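Side-chain contact in hypothetical protein (Staphylococcus aureus subsp. aureus, PDB 2IL5), which is of unknown function but belongs to the family of Activator of Hsp90 ATPase homolog 1-like proteins, in a clan whose members often bind hydrophobic ligands: residues A[22-26]-A[27-31]. Residues are numbered along the deposited sequence; the frame is centred on the assembly and turned at random.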
# COMPACT_ATOMS: atom_id res chain seq x y z
N TYR A 22 -10.70 -9.35 -9.29
CA TYR A 22 -11.97 -8.83 -8.81
C TYR A 22 -12.96 -8.80 -9.95
O TYR A 22 -12.55 -8.73 -11.11
CB TYR A 22 -11.81 -7.41 -8.26
CG TYR A 22 -10.84 -7.32 -7.13
CD1 TYR A 22 -9.65 -6.57 -7.25
CD2 TYR A 22 -11.07 -8.02 -5.94
CE1 TYR A 22 -8.75 -6.51 -6.19
CE2 TYR A 22 -10.19 -7.97 -4.90
CZ TYR A 22 -9.02 -7.20 -5.02
OH TYR A 22 -8.16 -7.16 -3.95
N LYS A 23 -14.24 -8.83 -9.59
CA LYS A 23 -15.33 -8.62 -10.53
C LYS A 23 -15.52 -7.14 -10.89
O LYS A 23 -16.12 -6.81 -11.91
CB LYS A 23 -16.64 -9.17 -9.93
CG LYS A 23 -17.05 -8.41 -8.66
CD LYS A 23 -18.32 -8.92 -8.03
CE LYS A 23 -18.50 -8.29 -6.67
NZ LYS A 23 -19.28 -9.17 -5.76
N PHE A 24 -15.06 -6.25 -10.02
CA PHE A 24 -15.16 -4.80 -10.26
C PHE A 24 -14.40 -4.36 -11.50
O PHE A 24 -13.40 -4.96 -11.83
CB PHE A 24 -14.57 -4.05 -9.07
CG PHE A 24 -15.13 -4.46 -7.77
CD1 PHE A 24 -16.50 -4.34 -7.52
CD2 PHE A 24 -14.31 -4.97 -6.78
CE1 PHE A 24 -17.03 -4.73 -6.29
CE2 PHE A 24 -14.83 -5.36 -5.55
CZ PHE A 24 -16.19 -5.23 -5.30
N SER A 25 -14.89 -3.30 -12.16
CA SER A 25 -14.18 -2.63 -13.27
C SER A 25 -12.81 -2.01 -12.83
O SER A 25 -12.67 -1.61 -11.65
CB SER A 25 -15.06 -1.56 -13.91
OG SER A 25 -15.17 -0.42 -13.08
N PRO A 26 -11.81 -1.95 -13.74
CA PRO A 26 -10.51 -1.33 -13.42
C PRO A 26 -10.68 0.05 -12.84
O PRO A 26 -10.02 0.41 -11.89
CB PRO A 26 -9.79 -1.27 -14.77
CG PRO A 26 -10.30 -2.46 -15.48
CD PRO A 26 -11.79 -2.53 -15.10
N GLU A 27 -11.56 0.82 -13.45
CA GLU A 27 -11.99 2.10 -12.93
C GLU A 27 -12.43 2.13 -11.47
O GLU A 27 -12.14 3.09 -10.76
CB GLU A 27 -13.15 2.62 -13.77
CG GLU A 27 -14.07 3.55 -12.99
CD GLU A 27 -14.99 4.34 -13.86
OE1 GLU A 27 -15.73 3.73 -14.67
OE2 GLU A 27 -14.99 5.58 -13.71
N LEU A 28 -13.20 1.12 -11.04
CA LEU A 28 -13.64 1.04 -9.63
C LEU A 28 -12.49 0.70 -8.68
O LEU A 28 -12.39 1.28 -7.61
CB LEU A 28 -14.82 0.08 -9.44
CG LEU A 28 -16.20 0.61 -9.88
CD1 LEU A 28 -17.23 -0.46 -9.62
CD2 LEU A 28 -16.64 1.93 -9.21
N VAL A 29 -11.63 -0.23 -9.09
CA VAL A 29 -10.42 -0.54 -8.32
C VAL A 29 -9.41 0.61 -8.30
O VAL A 29 -8.83 0.91 -7.25
CB VAL A 29 -9.76 -1.86 -8.77
CG1 VAL A 29 -8.59 -2.20 -7.84
CG2 VAL A 29 -10.81 -2.98 -8.74
N TYR A 30 -9.20 1.26 -9.45
CA TYR A 30 -8.26 2.38 -9.56
C TYR A 30 -8.71 3.52 -8.67
O TYR A 30 -7.90 4.12 -7.99
CB TYR A 30 -8.12 2.83 -11.02
CG TYR A 30 -7.19 4.02 -11.25
CD1 TYR A 30 -7.71 5.34 -11.35
CD2 TYR A 30 -5.80 3.84 -11.40
CE1 TYR A 30 -6.87 6.43 -11.55
CE2 TYR A 30 -4.95 4.93 -11.60
CZ TYR A 30 -5.47 6.22 -11.67
OH TYR A 30 -4.61 7.29 -11.90
N GLU A 31 -10.00 3.82 -8.69
CA GLU A 31 -10.58 4.82 -7.82
C GLU A 31 -10.26 4.60 -6.32
O GLU A 31 -9.98 5.58 -5.60
CB GLU A 31 -12.10 4.86 -8.03
CG GLU A 31 -12.80 6.07 -7.38
CD GLU A 31 -14.33 6.16 -7.70
OE1 GLU A 31 -15.09 5.20 -7.42
OE2 GLU A 31 -14.76 7.21 -8.20
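The backbone N-H of L28 meets two oxygens of S25, and S25 is the N-cap of helix 26-32. S25 OG accepts from L28 N at 3.2 Å, with an N-H...O angle of 146°. The second approach, from L28 N to S25 O, is shorter but strongly bent and counts as weak. S25 O is also the acceptor for V29 N, at 3.1 Å and nearly straight, in the first regular turn of the helix. The serine torsion explains the cap: chi1 near +60° (74°) swings OG toward the L28 N-H. S25 OG also lies 3.5 Å from L28 CG. P26 opens the helix, where a proline ring costs no helical bond, and P26 O accepts from Y30 N at 2.7 Å.

Apolar contacts lie beside the cap. V29 CG2 packs against F24 CB in the loop (3.9 Å) and Y22 CD1 at the strand end (4.1 Å). The side chains of Y22 and V29 cross at about a right angle. F24 CB also meets L28 CB at 4.2 Å.

The turn joins edge strand 12-22 to helix 26-32. The seven-stranded antiparallel sheet and long helix 136-166 match the Bet v 1-like (helix-grip) fold. V29 continues onto T118 and M120 of strand 118-128 and F110 of strand 104-112, while Y22 and F24 pack against helix 136-166, where the F24 ring meets Y162.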